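Obscurin (Homo sapiens, PDB 4C4K) probably acts as a giant muscle scaffold and signalling protein, with RhoGEF and kinase regions and immunoglobulin domains that bind partner proteins. Local coordinates at residues R50-Q55 against T63-A68; L8-A13 against A88-Q93; L24-V29 against Y75-R80. All coordinates share one frame; numbering follows the deposited sequence.

Interaction 1: residues R50-Q55 against T63-A68; sequences RFRLAQ and TILDLA. With EDO (1,2-ethanediol), chain I.
Arg50 turns back at chi3 (-56°), and this bend carries its guanidinium round to the carbonyl of Leu65, while Phe51, with CG beside its backbone N (chi1 -66°), brings its ring up to Ile64 obliquely. The two stretches belong to an antiparallel beta hairpin, strands D and E of an immunoglobulin I-set sandwich. Arg52 and Thr63 form the hydrogen-bonded pair: Arg52 N to Thr63 O is 2.9 Å, and Thr63 N to Arg52 O is 2.8 Å. A water spans the same Arg52 O and Thr63 OG1, whose hydroxyl also bonds to Thr23. Phe51 and Ile64, the non-hydrogen-bonded pair, share the opposite face of the sheet, with Phe51 CE2 3.8 Å from Ile64 CG2. Beyond the last strand pair, Leu65 N still bonds to Arg50 O at 2.8 Å. The charge of Arg50 is met by Asp71 in a salt bridge from NH1, and CE1 of Phe51 lies over one face of the guanidinium, so the group is fixed from several directions. In the Leu65 bond, the acceptor lies in the guanidinium plane and the donor approaches almost along the C=O axis: Arg50 NH1 stands 3.0 Å from Leu65 O.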
ATOM      1  N   ARG A  50      -5.772 -22.292  -6.887  1.00 28.86           N
ATOM      2  CA  ARG A  50      -4.438 -21.702  -6.931  1.00 27.50           C
ATOM      3  C   ARG A  50      -4.248 -20.499  -6.024  1.00 29.79           C
ATOM      4  O   ARG A  50      -3.118 -20.089  -5.842  1.00 31.03           O
ATOM      5  CB  ARG A  50      -4.075 -21.309  -8.369  1.00 28.17           C
ATOM      6  CG  ARG A  50      -4.079 -22.428  -9.401  1.00 33.06           C
ATOM      7  CD  ARG A  50      -3.214 -22.073 -10.598  1.00 32.82           C
ATOM      8  NE  ARG A  50      -3.593 -20.803 -11.237  1.00 34.44           N
ATOM      9  CZ  ARG A  50      -2.854 -19.697 -11.217  1.00 42.62           C
ATOM     10  NH1 ARG A  50      -1.707 -19.667 -10.553  1.00 29.63           N
ATOM     11  NH2 ARG A  50      -3.270 -18.608 -11.835  1.00 33.09           N
ATOM     12  N   PHE A  51      -5.326 -19.913  -5.480  1.00 26.21           N
ATOM     13  CA  PHE A  51      -5.273 -18.710  -4.635  1.00 24.61           C
ATOM     14  C   PHE A  51      -5.776 -19.065  -3.266  1.00 29.03           C
ATOM     15  O   PHE A  51      -6.937 -19.455  -3.114  1.00 26.47           O
ATOM     16  CB  PHE A  51      -6.091 -17.570  -5.266  1.00 26.47           C
ATOM     17  CG  PHE A  51      -5.473 -17.102  -6.563  1.00 28.15           C
ATOM     18  CD1 PHE A  51      -5.774 -17.734  -7.765  1.00 32.93           C
ATOM     19  CD2 PHE A  51      -4.570 -16.044  -6.580  1.00 28.59           C
ATOM     20  CE1 PHE A  51      -5.152 -17.335  -8.958  1.00 35.02           C
ATOM     21  CE2 PHE A  51      -3.972 -15.627  -7.771  1.00 32.89           C
ATOM     22  CZ  PHE A  51      -4.257 -16.283  -8.953  1.00 32.98           C
ATOM     23  N   ARG A  52      -4.883 -18.986  -2.267  1.00 26.66           N
ATOM     24  CA  ARG A  52      -5.232 -19.368  -0.898  0.50 27.36           C
ATOM     25  C   ARG A  52      -5.129 -18.197   0.042  1.00 30.66           C
ATOM     26  O   ARG A  52      -4.076 -17.597   0.147  1.00 29.94           O
ATOM     27  CB  ARG A  52      -4.345 -20.528  -0.412  0.50 26.28           C
ATOM     28  CG  ARG A  52      -4.205 -21.645  -1.430  0.50 29.09           C
ATOM     29  CD  ARG A  52      -5.528 -22.347  -1.668  0.50 25.95           C
ATOM     30  NE  ARG A  52      -5.365 -23.536  -2.498  0.50 31.64           N
ATOM     31  CZ  ARG A  52      -4.782 -24.658  -2.094  0.50 41.73           C
ATOM     32  NH1 ARG A  52      -4.279 -24.753  -0.870  0.50 31.92           N
ATOM     33  NH2 ARG A  52      -4.686 -25.690  -2.914  0.50 29.69           N
ATOM     34  N   LEU A  53      -6.216 -17.898   0.731  1.00 28.13           N
ATOM     35  CA  LEU A  53      -6.290 -16.795   1.677  1.00 28.95           C
ATOM     36  C   LEU A  53      -6.365 -17.324   3.089  1.00 35.65           C
ATOM     37  O   LEU A  53      -7.075 -18.302   3.352  1.00 36.36           O
ATOM     38  CB  LEU A  53      -7.508 -15.919   1.368  1.00 29.94           C
ATOM     39  CG  LEU A  53      -7.485 -15.211   0.026  1.00 35.15           C
ATOM     40  CD1 LEU A  53      -8.902 -14.913  -0.443  1.00 39.18           C
ATOM     41  CD2 LEU A  53      -6.734 -13.922   0.123  1.00 34.58           C
ATOM     42  N   ALA A  54      -5.606 -16.704   4.003  1.00 32.35           N
ATOM     43  CA  ALA A  54      -5.595 -17.141   5.394  1.00 33.50           C
ATOM     44  C   ALA A  54      -5.247 -15.994   6.314  1.00 35.83           C
ATOM     45  O   ALA A  54      -4.671 -14.990   5.888  1.00 33.79           O
ATOM     46  CB  ALA A  54      -4.615 -18.304   5.581  1.00 34.41           C
ATOM     47  N   GLN A  55      -5.622 -16.155   7.573  1.00 35.07           N
ATOM     48  CA  GLN A  55      -5.443 -15.202   8.660  1.00 36.76           C
ATOM     49  C   GLN A  55      -4.946 -15.966   9.885  1.00 43.24           C
ATOM     50  O   GLN A  55      -5.377 -17.090  10.120  1.00 44.32           O
ATOM     51  CB  GLN A  55      -6.802 -14.533   8.978  1.00 38.39           C
ATOM     52  CG  GLN A  55      -6.764 -13.493  10.089  1.00 40.37           C
ATOM     53  CD  GLN A  55      -8.119 -12.946  10.436  1.00 59.92           C
ATOM     54  OE1 GLN A  55      -9.103 -13.109   9.700  1.00 56.79           O
ATOM     55  NE2 GLN A  55      -8.183 -12.244  11.558  1.00 50.85           N
ATOM     56  N   THR A  63      -1.513 -16.841  -0.737  1.00 22.66           N
ATOM     57  CA  THR A  63      -0.531 -17.749  -1.331  1.00 23.86           C
ATOM     58  C   THR A  63      -0.997 -18.068  -2.734  1.00 25.58           C
ATOM     59  O   THR A  63      -2.163 -18.372  -2.927  1.00 26.02           O
ATOM     60  CB  THR A  63      -0.365 -19.036  -0.491  1.00 30.07           C
ATOM     61  OG1 THR A  63       0.129 -18.664   0.792  1.00 29.11           O
ATOM     62  CG2 THR A  63       0.598 -20.035  -1.134  1.00 31.04           C
ATOM     63  N   ILE A  64      -0.094 -18.011  -3.704  1.00 22.88           N
ATOM     64  CA  ILE A  64      -0.422 -18.324  -5.109  1.00 22.79           C
ATOM     65  C   ILE A  64       0.331 -19.568  -5.483  1.00 28.44           C
ATOM     66  O   ILE A  64       1.560 -19.570  -5.412  1.00 29.74           O
ATOM     67  CB  ILE A  64      -0.119 -17.119  -6.064  1.00 25.46           C
ATOM     68  CG1 ILE A  64      -0.789 -15.838  -5.514  1.00 26.04           C
ATOM     69  CG2 ILE A  64      -0.595 -17.426  -7.499  1.00 27.63           C
ATOM     70  CD1 ILE A  64      -0.320 -14.477  -6.161  1.00 30.79           C
ATOM     71  N   LEU A  65      -0.397 -20.619  -5.910  1.00 24.77           N
ATOM     72  CA  LEU A  65       0.200 -21.881  -6.263  1.00 27.60           C
ATOM     73  C   LEU A  65       0.302 -22.031  -7.761  1.00 34.11           C
ATOM     74  O   LEU A  65      -0.526 -21.486  -8.494  1.00 34.41           O
ATOM     75  CB  LEU A  65      -0.613 -23.038  -5.677  1.00 29.12           C
ATOM     76  CG  LEU A  65      -0.813 -23.059  -4.135  1.00 34.34           C
ATOM     77  CD1 LEU A  65      -1.589 -24.317  -3.728  1.00 37.48           C
ATOM     78  CD2 LEU A  65       0.543 -23.077  -3.395  1.00 35.02           C
ATOM     79  N   ASP A  66       1.310 -22.774  -8.219  1.00 31.65           N
ATOM     80  CA  ASP A  66       1.505 -23.075  -9.636  1.00 33.51           C
ATOM     81  C   ASP A  66       1.505 -21.814 -10.502  1.00 37.57           C
ATOM     82  O   ASP A  66       0.716 -21.701 -11.433  1.00 38.32           O
ATOM     83  CB  ASP A  66       0.455 -24.103 -10.113  1.00 36.52           C
ATOM     84  CG  ASP A  66       0.933 -24.946 -11.273  1.00 52.63           C
ATOM     85  OD1 ASP A  66       2.167 -24.962 -11.529  1.00 53.43           O
ATOM     86  OD2 ASP A  66       0.082 -25.614 -11.913  1.00 61.16           O
ATOM     87  N   LEU A  67       2.358 -20.852 -10.145  1.00 34.03           N
ATOM     88  CA  LEU A  67       2.495 -19.548 -10.811  1.00 33.99           C
ATOM     89  C   LEU A  67       2.471 -19.608 -12.323  1.00 38.43           C
ATOM     90  O   LEU A  67       3.133 -20.446 -12.921  1.00 39.77           O
ATOM     91  CB  LEU A  67       3.807 -18.865 -10.388  1.00 34.70           C
ATOM     92  CG  LEU A  67       3.935 -18.441  -8.935  1.00 35.97           C
ATOM     93  CD1 LEU A  67       5.366 -18.097  -8.626  1.00 37.98           C
ATOM     94  CD2 LEU A  67       2.990 -17.274  -8.617  1.00 32.91           C
ATOM     95  N   ALA A  68       1.750 -18.671 -12.929  1.00 35.32           N
ATOM     96  CA  ALA A  68       1.668 -18.507 -14.377  1.00 38.59           C
ATOM     97  C   ALA A  68       2.149 -17.094 -14.658  1.00 44.61           C
ATOM     98  O   ALA A  68       2.108 -16.238 -13.766  1.00 41.81           O
ATOM     99  CB  ALA A  68       0.227 -18.670 -14.839  1.00 39.29           C
TER
HETATM  100  C1  EDO I1107      -7.173 -20.234 -10.391  1.00 60.65           C
HETATM  101  O1  EDO I1107      -7.286 -20.901 -11.643  1.00 63.96           O
HETATM  102  C2  EDO I1107      -7.853 -21.099  -9.291  1.00 55.44           C
HETATM  103  O2  EDO I1107      -7.742 -20.464  -8.020  1.00 49.64           O
HETATM  104  O   HOH W   1      -2.125 -18.732   2.352  1.00 42.00           O

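Interaction 2: residues L8-A13 against A88-Q93; sequences LTRPKA and AAVGLQ. With EDO (1,2-ethanediol), chain C.
Pro11 leans its ring on strand 88-92, and apolar contacts of this kind make up most of the join between the A' and G edges of the immunoglobulin sandwich. Residues 10-13 and 88-91 run roughly the same way, 29° apart. Pro11 CG sits 3.6 Å from Ala88 CB and 3.4 Å from Ala89 O, so the ring meets a methyl and a carbonyl together. One step on, Val90 points CG2 at the backbone and methyl of Ala13, helped by a first torsion that sets CG2 anti to the backbone N and leaves CG1 between N and the carbonyl carbon (chi1 68°). Ala13 CB is 3.8 Å from Val90 CG2.

The polar bonds stay within segment 8-13 or lead away from the pair. Arg10 grips its neighbour's carbonyl side-on: NE reaches Pro11 O at 3.3 Å from above the carbonyl plane, and NH2 reaches it at 3.1 Å within that plane. With an alanine in place of Arg10 the guanidinium is gone, and Pro11 O would probably lose both of its bonds and Val90 CG2 its neighbour at that edge. An ethanediol accepts a weak bond from Ala13 N.

Another protein chain lies close by: an acidic side chain of it bonds to Gly91 N, and a strand of it pairs in parallel with Ala88. Between these two segments, then, small apolar groups do the joining, which is consistent with the backbone of strand 88-92 being able to extend its sheet into the partner molecule.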
ATOM      1  N   LEU A   8       1.211  -2.586  10.210  1.00 47.88           N
ATOM      2  CA  LEU A   8       2.343  -2.559  11.138  1.00 50.76           C
ATOM      3  C   LEU A   8       3.662  -2.786  10.364  1.00 59.46           C
ATOM      4  O   LEU A   8       4.678  -2.188  10.713  1.00 61.45           O
ATOM      5  CB  LEU A   8       2.188  -3.634  12.233  1.00 51.93           C
ATOM      6  CG  LEU A   8       1.201  -3.362  13.387  1.00 55.29           C
ATOM      7  CD1 LEU A   8       0.977  -4.621  14.193  1.00 56.83           C
ATOM      8  CD2 LEU A   8       1.702  -2.285  14.310  1.00 55.44           C
ATOM      9  N   THR A   9       3.648  -3.645   9.315  1.00 56.97           N
ATOM     10  CA  THR A   9       4.838  -3.912   8.484  1.00 58.04           C
ATOM     11  C   THR A   9       4.510  -3.826   6.982  1.00 59.33           C
ATOM     12  O   THR A   9       3.374  -4.021   6.583  1.00 56.95           O
ATOM     13  CB  THR A   9       5.509  -5.262   8.843  1.00 67.54           C
ATOM     14  OG1 THR A   9       4.563  -6.328   8.758  1.00 65.84           O
ATOM     15  CG2 THR A   9       6.195  -5.250  10.202  1.00 67.87           C
ATOM     16  N   ARG A  10       5.506  -3.552   6.156  1.00 57.03           N
ATOM     17  CA  ARG A  10       5.346  -3.470   4.708  1.00 55.23           C
ATOM     18  C   ARG A  10       4.790  -4.783   4.118  1.00 59.68           C
ATOM     19  O   ARG A  10       5.186  -5.859   4.589  1.00 60.13           O
ATOM     20  CB  ARG A  10       6.680  -3.080   4.029  1.00 55.18           C
ATOM     21  CG  ARG A  10       7.917  -3.837   4.496  1.00 65.75           C
ATOM     22  CD  ARG A  10       8.929  -4.026   3.365  1.00 75.34           C
ATOM     23  NE  ARG A  10       8.294  -4.585   2.168  1.00 84.02           N
ATOM     24  CZ  ARG A  10       8.828  -4.589   0.951  1.00 93.41           C
ATOM     25  NH1 ARG A  10      10.030  -4.060   0.743  1.00 83.44           N
ATOM     26  NH2 ARG A  10       8.155  -5.099  -0.071  1.00 69.37           N
ATOM     27  N   PRO A  11       3.865  -4.737   3.116  1.00 49.89           N
ATOM     28  CA  PRO A  11       3.399  -6.002   2.509  1.00 46.89           C
ATOM     29  C   PRO A  11       4.579  -6.642   1.802  1.00 43.62           C
ATOM     30  O   PRO A  11       5.441  -5.933   1.273  1.00 43.45           O
ATOM     31  CB  PRO A  11       2.316  -5.564   1.520  1.00 49.78           C
ATOM     32  CG  PRO A  11       2.643  -4.133   1.210  1.00 55.75           C
ATOM     33  CD  PRO A  11       3.313  -3.555   2.416  1.00 52.67           C
ATOM     34  N   LYS A  12       4.694  -7.960   1.891  1.00 35.51           N
ATOM     35  CA  LYS A  12       5.864  -8.601   1.300  1.00 33.55           C
ATOM     36  C   LYS A  12       5.474  -9.735   0.381  1.00 33.79           C
ATOM     37  O   LYS A  12       4.557 -10.483   0.709  1.00 35.25           O
ATOM     38  CB  LYS A  12       6.776  -9.123   2.411  1.00 36.54           C
ATOM     39  CG  LYS A  12       7.425  -8.040   3.273  1.00 58.46           C
ATOM     40  CD  LYS A  12       7.965  -8.593   4.586  1.00 62.75           C
ATOM     41  CE  LYS A  12       8.538  -7.486   5.430  1.00 73.00           C
ATOM     42  NZ  LYS A  12       8.402  -7.768   6.881  1.00 84.99           N
ATOM     43  N   ALA A  13       6.200  -9.904  -0.728  1.00 27.21           N
ATOM     44  CA  ALA A  13       5.979 -11.009  -1.658  1.00 27.38           C
ATOM     45  C   ALA A  13       7.195 -11.927  -1.639  1.00 33.27           C
ATOM     46  O   ALA A  13       8.315 -11.485  -1.901  1.00 35.72           O
ATOM     47  CB  ALA A  13       5.705 -10.494  -3.064  1.00 28.43           C
ATOM     48  N   ALA A  88      -2.088  -0.946   0.712  1.00 25.25           N
ATOM     49  CA  ALA A  88      -0.647  -1.140   0.504  1.00 25.91           C
ATOM     50  C   ALA A  88      -0.497  -2.136  -0.614  1.00 31.56           C
ATOM     51  O   ALA A  88      -1.180  -3.150  -0.620  1.00 30.85           O
ATOM     52  CB  ALA A  88       0.038  -1.656   1.773  1.00 27.38           C
ATOM     53  N   ALA A  89       0.370  -1.842  -1.581  1.00 28.74           N
ATOM     54  CA  ALA A  89       0.539  -2.710  -2.726  1.00 27.89           C
ATOM     55  C   ALA A  89       1.890  -3.386  -2.712  1.00 29.10           C
ATOM     56  O   ALA A  89       2.799  -2.961  -2.003  1.00 26.98           O
ATOM     57  CB  ALA A  89       0.346  -1.917  -4.015  1.00 29.03           C
ATOM     58  N   VAL A  90       1.998  -4.466  -3.457  1.00 25.32           N
ATOM     59  CA  VAL A  90       3.237  -5.242  -3.605  1.00 27.30           C
ATOM     60  C   VAL A  90       3.217  -5.834  -5.016  1.00 32.93           C
ATOM     61  O   VAL A  90       2.147  -6.199  -5.521  1.00 31.87           O
ATOM     62  CB  VAL A  90       3.384  -6.325  -2.480  1.00 32.36           C
ATOM     63  CG1 VAL A  90       2.336  -7.443  -2.612  1.00 32.39           C
ATOM     64  CG2 VAL A  90       4.812  -6.898  -2.421  1.00 33.56           C
ATOM     65  N   GLY A  91       4.384  -5.880  -5.640  1.00 32.18           N
ATOM     66  CA  GLY A  91       4.575  -6.421  -6.981  1.00 32.29           C
ATOM     67  C   GLY A  91       5.046  -7.860  -6.938  1.00 37.21           C
ATOM     68  O   GLY A  91       5.720  -8.292  -5.993  1.00 35.44           O
ATOM     69  N   LEU A  92       4.657  -8.611  -7.954  1.00 35.68           N
ATOM     70  CA  LEU A  92       5.053  -9.999  -8.155  1.00 37.38           C
ATOM     71  C   LEU A  92       5.433 -10.115  -9.610  1.00 42.98           C
ATOM     72  O   LEU A  92       4.666  -9.702 -10.487  1.00 40.95           O
ATOM     73  CB  LEU A  92       3.910 -10.993  -7.806  1.00 37.08           C
ATOM     74  CG  LEU A  92       4.245 -12.505  -8.006  1.00 43.95           C
ATOM     75  CD1 LEU A  92       5.187 -13.011  -6.929  1.00 44.67           C
ATOM     76  CD2 LEU A  92       2.994 -13.359  -7.991  1.00 46.15           C
ATOM     77  N   GLN A  93       6.642 -10.599  -9.860  1.00 43.17           N
ATOM     78  CA  GLN A  93       7.122 -10.853 -11.211  1.00 46.30           C
ATOM     79  C   GLN A  93       7.426 -12.324 -11.304  1.00 51.26           C
ATOM     80  O   GLN A  93       8.227 -12.843 -10.531  1.00 52.72           O
ATOM     81  CB  GLN A  93       8.357 -10.001 -11.567  1.00 49.01           C
ATOM     82  CG  GLN A  93       8.921 -10.245 -12.982  1.00 70.81           C
ATOM     83  CD  GLN A  93       7.973  -9.870 -14.108  1.00 91.95           C
ATOM     84  OE1 GLN A  93       7.823  -8.694 -14.467  1.00 89.64           O
ATOM     85  NE2 GLN A  93       7.333 -10.869 -14.710  1.00 77.71           N
TER
HETATM   86  C1  EDO C1101       9.210  -8.201  -1.251  0.50 48.68           C
HETATM   87  O1  EDO C1101       8.143  -7.618  -1.980  0.50 46.49           O
HETATM   88  C2  EDO C1101      10.202  -8.881  -2.220  0.50 48.41           C
HETATM   89  O2  EDO C1101      10.735  -7.913  -3.103  0.50 49.31           O

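Interaction 3: residues L24-V29 against Y75-R80; sequences LSCQIV and YVCRAR
Cys26 and Cys77 face each other at the middle of the immunoglobulin core, where strands B and F bring the two sheets of the sandwich together. Their axes run 8.8 Å apart at closest approach, 16° from parallel, and every touching residue is buried. The tight part is a row of four side-chain meetings. At one end Leu24 CD2 approaches the ring of Tyr75 obliquely, 3.6 Å from CG, the two side chains crossing at about a right angle. In the middle the sulfurs, Cys26 SG and Cys77 SG, are 3.6 Å apart, too far for a disulfide; Cys77 reaches across with SG anti to its backbone N (chi1 -174°). Ile28 closes the other end with two branches, CD1 lying 3.7 Å from Cys77 SG and CG2 3.6 Å from Ala79 CB. The tyrosine hydroxyl bonds to Asp71 O, the tyrosine corner familiar in Greek-key sandwiches.

On the outer faces things are looser. Gln27 and Val29 on one strand, and Val76, Arg78 and Arg80 on the other, are partly exposed and take no part in the row. Arg78 pairs with Glu85 in a salt bridge there, while Val76 packs against an apolar side chain of another protein chain.

With the cysteines at the usual B and F positions left unlinked, the two sheets are joined here by van der Waals packing alone, consistent with an intracellular domain that does not depend on a covalent crosslink.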
ATOM      1  N   LEU A  24       2.319 -13.920  -0.230  1.00 26.76           N
ATOM      2  CA  LEU A  24       2.192 -12.494   0.019  1.00 27.98           C
ATOM      3  C   LEU A  24       1.605 -12.358   1.408  1.00 32.01           C
ATOM      4  O   LEU A  24       0.612 -13.013   1.724  1.00 30.88           O
ATOM      5  CB  LEU A  24       1.236 -11.878  -1.041  1.00 28.79           C
ATOM      6  CG  LEU A  24       1.836 -11.482  -2.441  1.00 33.54           C
ATOM      7  CD1 LEU A  24       2.519 -12.642  -3.164  1.00 33.95           C
ATOM      8  CD2 LEU A  24       0.778 -10.907  -3.336  1.00 32.25           C
ATOM      9  N   SER A  25       2.236 -11.552   2.260  1.00 29.81           N
ATOM     10  CA  SER A  25       1.743 -11.371   3.625  1.00 30.37           C
ATOM     11  C   SER A  25       1.975  -9.974   4.163  1.00 34.77           C
ATOM     12  O   SER A  25       2.858  -9.244   3.687  1.00 32.54           O
ATOM     13  CB  SER A  25       2.384 -12.390   4.571  1.00 33.05           C
ATOM     14  OG  SER A  25       3.758 -12.090   4.715  1.00 36.97           O
ATOM     15  N   CYS A  26       1.174  -9.615   5.166  1.00 47.54           N
ATOM     16  CA  CYS A  26       1.300  -8.370   5.918  1.00 48.84           C
ATOM     17  C   CYS A  26       0.609  -8.446   7.261  1.00 46.36           C
ATOM     18  O   CYS A  26      -0.262  -9.281   7.480  1.00 45.68           O
ATOM     19  CB  CYS A  26       0.831  -7.168   5.115  1.00 49.71           C
ATOM     20  SG  CYS A  26      -0.817  -7.362   4.441  1.00 54.16           S
ATOM     21  N   GLN A  27       1.009  -7.561   8.155  1.00 39.43           N
ATOM     22  CA  GLN A  27       0.499  -7.469   9.497  1.00 38.36           C
ATOM     23  C   GLN A  27      -0.351  -6.224   9.579  1.00 37.51           C
ATOM     24  O   GLN A  27       0.122  -5.125   9.265  1.00 34.93           O
ATOM     25  CB  GLN A  27       1.663  -7.409  10.479  1.00 41.77           C
ATOM     26  CG  GLN A  27       1.207  -7.638  11.907  1.00 55.77           C
ATOM     27  CD  GLN A  27       2.352  -7.862  12.846  1.00 70.30           C
ATOM     28  OE1 GLN A  27       3.508  -7.534  12.559  1.00 61.29           O
ATOM     29  NE2 GLN A  27       2.043  -8.431  13.991  1.00 67.58           N
ATOM     30  N   ILE A  28      -1.631  -6.409   9.929  1.00 34.29           N
ATOM     31  CA  ILE A  28      -2.625  -5.327   9.958  1.00 31.00           C
ATOM     32  C   ILE A  28      -3.378  -5.325  11.298  1.00 35.50           C
ATOM     33  O   ILE A  28      -3.844  -6.375  11.725  1.00 35.75           O
ATOM     34  CB  ILE A  28      -3.640  -5.493   8.774  1.00 32.21           C
ATOM     35  CG1 ILE A  28      -2.956  -5.555   7.383  1.00 32.01           C
ATOM     36  CG2 ILE A  28      -4.710  -4.401   8.815  1.00 31.20           C
ATOM     37  CD1 ILE A  28      -3.782  -6.229   6.277  1.00 32.24           C
ATOM     38  N   VAL A  29      -3.597  -4.133  11.888  1.00 32.08           N
ATOM     39  CA  VAL A  29      -4.361  -3.973  13.136  1.00 32.67           C
ATOM     40  C   VAL A  29      -5.429  -2.899  12.935  1.00 33.06           C
ATOM     41  O   VAL A  29      -5.278  -2.047  12.061  1.00 31.86           O
ATOM     42  CB  VAL A  29      -3.478  -3.676  14.393  1.00 39.40           C
ATOM     43  CG1 VAL A  29      -2.643  -4.897  14.807  1.00 41.76           C
ATOM     44  CG2 VAL A  29      -2.608  -2.426  14.206  1.00 38.40           C
ATOM     45  N   TYR A  75      -0.349  -6.394  -6.643  1.00 25.38           N
ATOM     46  CA  TYR A  75      -1.401  -6.856  -5.746  1.00 24.86           C
ATOM     47  C   TYR A  75      -1.612  -5.769  -4.710  1.00 29.66           C
ATOM     48  O   TYR A  75      -0.646  -5.302  -4.130  1.00 28.97           O
ATOM     49  CB  TYR A  75      -1.020  -8.192  -5.081  1.00 24.00           C
ATOM     50  CG  TYR A  75      -1.029  -9.341  -6.069  1.00 27.76           C
ATOM     51  CD1 TYR A  75       0.023  -9.526  -6.964  1.00 30.02           C
ATOM     52  CD2 TYR A  75      -2.094 -10.239  -6.116  1.00 27.91           C
ATOM     53  CE1 TYR A  75       0.003 -10.558  -7.900  1.00 30.69           C
ATOM     54  CE2 TYR A  75      -2.119 -11.280  -7.046  1.00 29.45           C
ATOM     55  CZ  TYR A  75      -1.069 -11.430  -7.938  1.00 30.10           C
ATOM     56  OH  TYR A  75      -1.088 -12.420  -8.886  1.00 31.30           O
ATOM     57  N   VAL A  76      -2.862  -5.361  -4.466  1.00 28.30           N
ATOM     58  CA  VAL A  76      -3.137  -4.340  -3.458  1.00 27.52           C
ATOM     59  C   VAL A  76      -3.801  -5.041  -2.274  1.00 33.79           C
ATOM     60  O   VAL A  76      -4.728  -5.833  -2.471  1.00 35.22           O
ATOM     61  CB  VAL A  76      -4.034  -3.188  -4.028  1.00 30.87           C
ATOM     62  CG1 VAL A  76      -4.370  -2.154  -2.943  1.00 29.45           C
ATOM     63  CG2 VAL A  76      -3.359  -2.512  -5.224  1.00 31.05           C
ATOM     64  N   CYS A  77      -3.326  -4.769  -1.052  1.00 29.84           N
ATOM     65  CA  CYS A  77      -3.984  -5.284   0.133  1.00 29.26           C
ATOM     66  C   CYS A  77      -4.848  -4.172   0.696  1.00 30.55           C
ATOM     67  O   CYS A  77      -4.368  -3.047   0.863  1.00 28.21           O
ATOM     68  CB  CYS A  77      -2.982  -5.787   1.161  1.00 30.29           C
ATOM     69  SG  CYS A  77      -3.766  -6.592   2.574  1.00 35.84           S
ATOM     70  N   ARG A  78      -6.139  -4.468   0.938  1.00 27.85           N
ATOM     71  CA  ARG A  78      -7.116  -3.505   1.438  1.00 27.82           C
ATOM     72  C   ARG A  78      -7.648  -3.981   2.783  1.00 32.04           C
ATOM     73  O   ARG A  78      -8.099  -5.117   2.887  1.00 30.94           O
ATOM     74  CB  ARG A  78      -8.246  -3.310   0.395  1.00 29.19           C
ATOM     75  CG  ARG A  78      -9.380  -2.361   0.808  1.00 44.27           C
ATOM     76  CD  ARG A  78     -10.477  -2.335  -0.251  1.00 48.90           C
ATOM     77  NE  ARG A  78     -11.593  -1.468   0.137  1.00 62.70           N
ATOM     78  CZ  ARG A  78     -12.857  -1.865   0.274  1.00 77.70           C
ATOM     79  NH1 ARG A  78     -13.195  -3.129   0.035  1.00 62.27           N
ATOM     80  NH2 ARG A  78     -13.795  -1.000   0.644  1.00 61.85           N
ATOM     81  N   ALA A  79      -7.556  -3.127   3.817  1.00 26.29           N
ATOM     82  CA  ALA A  79      -8.053  -3.451   5.155  1.00 25.96           C
ATOM     83  C   ALA A  79      -9.102  -2.413   5.495  1.00 31.16           C
ATOM     84  O   ALA A  79      -8.845  -1.217   5.374  1.00 29.12           O
ATOM     85  CB  ALA A  79      -6.918  -3.415   6.173  1.00 26.29           C
ATOM     86  N   ARG A  80     -10.293  -2.854   5.868  1.00 28.96           N
ATOM     87  CA  ARG A  80     -11.332  -1.900   6.169  1.00 29.27           C
ATOM     88  C   ARG A  80     -12.157  -2.213   7.431  1.00 33.18           C
ATOM     89  O   ARG A  80     -12.404  -3.372   7.739  1.00 32.94           O
ATOM     90  CB  ARG A  80     -12.213  -1.696   4.923  1.00 32.78           C
ATOM     91  CG  ARG A  80     -13.234  -2.771   4.598  1.00 50.36           C
ATOM     92  CD  ARG A  80     -14.588  -2.099   4.434  1.00 67.59           C
ATOM     93  NE  ARG A  80     -15.545  -2.895   3.660  1.00 76.93           N
ATOM     94  CZ  ARG A  80     -16.366  -3.806   4.178  1.00 90.13           C
ATOM     95  NH1 ARG A  80     -16.336  -4.076   5.480  1.00 72.50           N
ATOM     96  NH2 ARG A  80     -17.213  -4.463   3.399  1.00 81.05           N
TER

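How the interactions relate
Interactions 1 and 3 both lie inside the chain loop closed by interaction 2, and together they tie edges and core of one immunoglobulin sandwich. The centres of interactions 2 and 3 are about 8 Å apart: Ala88 O is 2.7 Å from Cys77 N and Val90 O 2.7 Å from Tyr75 N, probable hydrogen bonds between neighbouring strands of one sheet. Interaction 1 sits some 15 Å from each of the others, centre to centre, on the hairpin that ends in the outermost strand of its sheet. It reaches them mainly through Ile64, whose CD1 is 3.9 Å from Leu92 CD2 and 3.5 Å from Tyr75 OH, with Leu67 also packing on Leu92. The partner protein touches segments of interaction 2 and, at Val76, of interaction 3, but neither segment of interaction 1.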